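Local atomic coordinates of putative methyl-accepting chemotaxis protein (PDB entry 6DB1), a protein that probably senses chemical signals outside the cell through this N-terminal helical ligand-binding domain, as chemoreceptors do to steer bacterial swimming. Residues I82-L93 and L124-F135. Residues are numbered along the deposited sequence; the frame is centred on the assembly and turned at random.
Sequences ISREVLSNWQAL and LSRAFGASAERF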
loop_
_atom_site.group_PDB
_atom_site.type_symbol
_atom_site.label_atom_id
_atom_site.label_comp_id
_atom_site.label_asym_id
_atom_site.label_seq_id
_atom_site.Cartn_x
_atom_site.Cartn_y
_atom_site.Cartn_z
ATOM N N ILE A 82 -15.348 -6.813 -9.577
ATOM C CA ILE A 82 -14.260 -6.052 -8.981
ATOM C C ILE A 82 -13.197 -7.026 -8.464
ATOM O O ILE A 82 -11.993 -6.813 -8.644
ATOM C CB ILE A 82 -14.803 -5.133 -7.878
ATOM C CG1 ILE A 82 -15.684 -4.041 -8.496
ATOM C CG2 ILE A 82 -13.671 -4.551 -7.040
ATOM C CD1 ILE A 82 -16.382 -3.177 -7.500
ATOM N N SER A 83 -13.656 -8.091 -7.830
ATOM C CA SER A 83 -12.716 -9.053 -7.293
ATOM C C SER A 83 -11.828 -9.583 -8.427
ATOM O O SER A 83 -10.613 -9.661 -8.292
ATOM C CB SER A 83 -13.445 -10.147 -6.577
ATOM O OG SER A 83 -12.531 -11.079 -6.059
ATOM N N ARG A 84 -12.457 -9.882 -9.562
ATOM C CA ARG A 84 -11.787 -10.405 -10.758
ATOM C C ARG A 84 -10.812 -9.408 -11.383
ATOM O O ARG A 84 -9.751 -9.802 -11.862
ATOM C CB ARG A 84 -12.824 -10.824 -11.803
ATOM C CG ARG A 84 -13.194 -12.291 -11.683
ATOM C CD ARG A 84 -12.131 -13.129 -12.367
ATOM N NE ARG A 84 -11.882 -14.417 -11.729
ATOM C CZ ARG A 84 -10.787 -14.699 -11.033
ATOM N NH1 ARG A 84 -9.826 -13.799 -10.926
ATOM N NH2 ARG A 84 -10.645 -15.892 -10.483
ATOM N N GLU A 85 -11.193 -8.156 -11.448
ATOM C CA GLU A 85 -10.327 -7.145 -12.009
ATOM C C GLU A 85 -9.015 -7.093 -11.204
ATOM O O GLU A 85 -7.930 -7.065 -11.769
ATOM C CB GLU A 85 -11.060 -5.807 -11.985
ATOM C CG GLU A 85 -10.525 -4.800 -12.971
ATOM C CD GLU A 85 -11.051 -3.394 -12.756
ATOM O OE1 GLU A 85 -12.281 -3.209 -12.819
ATOM O OE2 GLU A 85 -10.232 -2.495 -12.538
ATOM N N VAL A 86 -9.142 -7.093 -9.877
ATOM C CA VAL A 86 -8.012 -7.008 -8.954
ATOM C C VAL A 86 -7.039 -8.180 -9.157
ATOM O O VAL A 86 -5.841 -7.961 -9.313
ATOM C CB VAL A 86 -8.513 -6.961 -7.497
ATOM C CG1 VAL A 86 -7.431 -7.333 -6.499
ATOM C CG2 VAL A 86 -9.118 -5.607 -7.172
ATOM N N LEU A 87 -7.551 -9.397 -9.144
ATOM C CA LEU A 87 -6.701 -10.585 -9.280
ATOM C C LEU A 87 -6.024 -10.623 -10.658
ATOM O O LEU A 87 -4.856 -10.998 -10.752
ATOM C CB LEU A 87 -7.549 -11.839 -9.056
ATOM C CG LEU A 87 -8.197 -11.962 -7.679
ATOM C CD1 LEU A 87 -9.121 -13.170 -7.609
ATOM C CD2 LEU A 87 -7.146 -12.029 -6.596
ATOM N N SER A 88 -6.729 -10.249 -11.719
ATOM C CA SER A 88 -6.122 -10.304 -13.055
ATOM C C SER A 88 -5.042 -9.237 -13.222
ATOM O O SER A 88 -4.014 -9.513 -13.802
ATOM C CB SER A 88 -7.154 -10.178 -14.126
ATOM O OG SER A 88 -7.949 -11.341 -14.156
ATOM N N ASN A 89 -5.277 -8.034 -12.726
ATOM C CA ASN A 89 -4.282 -6.954 -12.850
ATOM C C ASN A 89 -3.097 -7.235 -11.918
ATOM O O ASN A 89 -1.941 -6.935 -12.260
ATOM C CB ASN A 89 -4.923 -5.579 -12.638
ATOM C CG ASN A 89 -5.844 -5.206 -13.778
ATOM O OD1 ASN A 89 -5.827 -5.852 -14.822
ATOM N ND2 ASN A 89 -6.617 -4.147 -13.609
ATOM N N TRP A 90 -3.368 -7.824 -10.757
ATOM C CA TRP A 90 -2.302 -8.173 -9.820
ATOM C C TRP A 90 -1.411 -9.224 -10.485
ATOM O O TRP A 90 -0.193 -9.092 -10.523
ATOM C CB TRP A 90 -2.901 -8.732 -8.527
ATOM C CG TRP A 90 -1.980 -8.872 -7.353
ATOM C CD1 TRP A 90 -0.647 -9.144 -7.347
ATOM C CD2 TRP A 90 -2.397 -8.924 -5.978
ATOM N NE1 TRP A 90 -0.194 -9.259 -6.060
ATOM C CE2 TRP A 90 -1.251 -9.136 -5.200
ATOM C CE3 TRP A 90 -3.619 -8.737 -5.333
ATOM C CZ2 TRP A 90 -1.297 -9.211 -3.813
ATOM C CZ3 TRP A 90 -3.670 -8.798 -3.960
ATOM C CH2 TRP A 90 -2.521 -9.060 -3.214
ATOM N N GLN A 91 -2.056 -10.273 -11.006
ATOM C CA GLN A 91 -1.326 -11.395 -11.645
ATOM C C GLN A 91 -0.542 -10.900 -12.871
ATOM O O GLN A 91 0.571 -11.360 -13.116
ATOM C CB GLN A 91 -2.275 -12.547 -11.992
ATOM C CG GLN A 91 -1.576 -13.702 -12.705
ATOM C CD GLN A 91 -2.383 -14.975 -12.699
ATOM O OE1 GLN A 91 -3.101 -15.275 -11.748
ATOM N NE2 GLN A 91 -2.221 -15.776 -13.741
ATOM N N ALA A 92 -1.107 -9.969 -13.634
ATOM C CA ALA A 92 -0.409 -9.445 -14.803
ATOM C C ALA A 92 0.832 -8.654 -14.356
ATOM O O ALA A 92 1.918 -8.832 -14.899
ATOM C CB ALA A 92 -1.350 -8.592 -15.624
ATOM N N LEU A 93 0.652 -7.769 -13.379
ATOM C CA LEU A 93 1.739 -6.949 -12.886
ATOM C C LEU A 93 2.926 -7.831 -12.496
ATOM O O LEU A 93 4.081 -7.501 -12.782
ATOM C CB LEU A 93 1.228 -6.134 -11.695
ATOM C CG LEU A 93 2.269 -5.327 -10.926
ATOM C CD1 LEU A 93 3.079 -4.435 -11.857
ATOM C CD2 LEU A 93 1.585 -4.501 -9.846
ATOM N N LEU A 124 1.161 -1.609 -16.417
ATOM C CA LEU A 124 0.638 -2.723 -15.598
ATOM C C LEU A 124 0.414 -2.265 -14.157
ATOM O O LEU A 124 -0.532 -2.698 -13.480
ATOM C CB LEU A 124 1.649 -3.873 -15.639
ATOM C CG LEU A 124 1.906 -4.465 -17.022
ATOM C CD1 LEU A 124 3.060 -5.457 -16.983
ATOM C CD2 LEU A 124 0.644 -5.122 -17.561
ATOM N N SER A 125 1.314 -1.405 -13.704
ATOM C CA SER A 125 1.244 -0.880 -12.369
ATOM C C SER A 125 0.009 0.020 -12.259
ATOM O O SER A 125 -0.772 -0.102 -11.339
ATOM C CB SER A 125 2.510 -0.146 -12.029
ATOM O OG SER A 125 2.543 0.189 -10.655
ATOM N N ARG A 126 -0.206 0.825 -13.281
ATOM C CA ARG A 126 -1.296 1.764 -13.317
ATOM C C ARG A 126 -2.640 1.021 -13.314
ATOM O O ARG A 126 -3.578 1.438 -12.622
ATOM C CB ARG A 126 -1.100 2.711 -14.507
ATOM C CG ARG A 126 -2.029 3.914 -14.512
ATOM C CD ARG A 126 -1.495 5.071 -15.355
ATOM N NE ARG A 126 -1.080 4.689 -16.704
ATOM C CZ ARG A 126 0.173 4.427 -17.077
ATOM N NH1 ARG A 126 1.165 4.522 -16.207
ATOM N NH2 ARG A 126 0.428 4.076 -18.325
ATOM N N ALA A 127 -2.735 -0.101 -14.009
ATOM C CA ALA A 127 -3.985 -0.826 -14.053
ATOM C C ALA A 127 -4.260 -1.470 -12.687
ATOM O O ALA A 127 -5.398 -1.526 -12.245
ATOM C CB ALA A 127 -3.946 -1.863 -15.148
ATOM N N PHE A 128 -3.218 -1.966 -12.035
ATOM C CA PHE A 128 -3.392 -2.582 -10.738
ATOM C C PHE A 128 -3.907 -1.523 -9.765
ATOM O O PHE A 128 -4.822 -1.770 -8.973
ATOM C CB PHE A 128 -2.083 -3.215 -10.263
ATOM C CG PHE A 128 -2.114 -3.693 -8.835
ATOM C CD1 PHE A 128 -2.773 -4.860 -8.497
ATOM C CD2 PHE A 128 -1.476 -2.976 -7.837
ATOM C CE1 PHE A 128 -2.802 -5.302 -7.186
ATOM C CE2 PHE A 128 -1.505 -3.422 -6.525
ATOM C CZ PHE A 128 -2.169 -4.581 -6.201
ATOM N N GLY A 129 -3.327 -0.344 -9.845
ATOM C CA GLY A 129 -3.762 0.749 -8.979
ATOM C C GLY A 129 -5.219 1.109 -9.214
ATOM O O GLY A 129 -5.931 1.462 -8.264
ATOM N N ALA A 130 -5.685 1.003 -10.462
ATOM C CA ALA A 130 -7.082 1.386 -10.768
ATOM C C ALA A 130 -8.032 0.344 -10.182
ATOM O O ALA A 130 -9.098 0.673 -9.641
ATOM C CB ALA A 130 -7.285 1.553 -12.253
ATOM N N SER A 131 -7.638 -0.918 -10.289
ATOM C CA SER A 131 -8.450 -1.986 -9.721
ATOM C C SER A 131 -8.434 -1.874 -8.190
ATOM O O SER A 131 -9.452 -2.038 -7.552
ATOM C CB SER A 131 -7.962 -3.352 -10.180
ATOM O OG SER A 131 -7.968 -3.432 -11.593
ATOM N N ALA A 132 -7.272 -1.608 -7.604
ATOM C CA ALA A 132 -7.209 -1.510 -6.154
ATOM C C ALA A 132 -8.130 -0.378 -5.678
ATOM O O ALA A 132 -8.753 -0.511 -4.638
ATOM C CB ALA A 132 -5.785 -1.310 -5.682
ATOM N N GLU A 133 -8.210 0.712 -6.449
ATOM C CA GLU A 133 -9.100 1.836 -6.113
ATOM C C GLU A 133 -10.559 1.383 -6.172
ATOM O O GLU A 133 -11.363 1.718 -5.313
ATOM C CB GLU A 133 -8.925 3.002 -7.092
ATOM C CG GLU A 133 -7.570 3.684 -7.010
ATOM C CD GLU A 133 -7.551 5.075 -6.393
ATOM O OE1 GLU A 133 -8.621 5.551 -5.982
ATOM O OE2 GLU A 133 -6.449 5.663 -6.304
ATOM N N ARG A 134 -10.891 0.643 -7.206
ATOM C CA ARG A 134 -12.251 0.159 -7.383
ATOM C C ARG A 134 -12.606 -0.730 -6.185
ATOM O O ARG A 134 -13.701 -0.654 -5.627
ATOM C CB ARG A 134 -12.353 -0.548 -8.738
ATOM C CG ARG A 134 -13.701 -0.385 -9.416
ATOM C CD ARG A 134 -13.714 -0.707 -10.903
ATOM N NE ARG A 134 -13.945 -2.109 -11.229
ATOM C CZ ARG A 134 -15.151 -2.657 -11.412
ATOM N NH1 ARG A 134 -16.253 -1.935 -11.262
ATOM N NH2 ARG A 134 -15.250 -3.934 -11.739
ATOM N N PHE A 135 -11.645 -1.526 -5.733
ATOM C CA PHE A 135 -11.884 -2.411 -4.595
ATOM C C PHE A 135 -12.073 -1.609 -3.299
ATOM O O PHE A 135 -13.039 -1.807 -2.560
ATOM C CB PHE A 135 -10.703 -3.367 -4.414
ATOM C CG PHE A 135 -10.909 -4.365 -3.306
ATOM C CD1 PHE A 135 -10.691 -4.010 -1.987
ATOM C CD2 PHE A 135 -11.375 -5.639 -3.586
ATOM C CE1 PHE A 135 -10.938 -4.912 -0.964
ATOM C CE2 PHE A 135 -11.617 -6.538 -2.564
ATOM C CZ PHE A 135 -11.399 -6.168 -1.255
HETATM O O HOH W 1 -7.962 -1.591 -14.014
HETATM O O HOH W 2 -1.734 -4.822 -14.242
#
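Residues 82-93 and 124-135 pack as antiparallel helices, their axes 8.5 Å apart at closest approach and their N-to-C directions at 157°; the register runs from Ile82 beside Phe135, through Val86 with Ser131 and Asn89 with Phe128, to Leu93 beside Leu124. Along one margin Glu85 reaches over with CG anti to its own N and an extended chain, which brings both carboxylate oxygens to the partner helix. Glu85 OE1 forms a salt bridge with Arg134 NE at 2.6 Å; the two planar groups lie only 5° apart, although the N-H angle makes the hydrogen bond itself weak. One face of the same guanidinium rests on Ile82, whose CG1 comes to 3.3 Å from Arg134 CZ. The hydroxyl of Ser131 donates to Glu85 OE2 from the anti side of the carboxylate. Asn89 ND2 donates weakly to Ala127 O; its contact with Ser131 OG, also weak, is unusually short at 2.5 Å and so doubtful in detail. Water 1 links Glu85 OE2 with Ala127 O, and water 2 joins Asn89 O to Leu124 O. On the inner side, the edge of Phe128 turns toward the face of the five-membered ring of Trp90 in a T-shaped pair, with planes at 67° and Phe128 CE1 3.7 Å from Trp90 CG. Leu93 CD2 lies 3.9 Å from Phe128 CB, while Val86 CG2 sits against Phe135 CB. Phe128 and Phe135 also meet Leu24 of helix 13-46, and Trp90 meets helix 54-73, so this apolar side belongs to the core of the antiparallel four-helix bundle. The interface thus divides into an aromatic and aliphatic interior and a polar margin, where Arg134 at OE1 and the Ser131 hydroxyl at OE2 hold the Glu85 carboxylate, probably limiting its rotation.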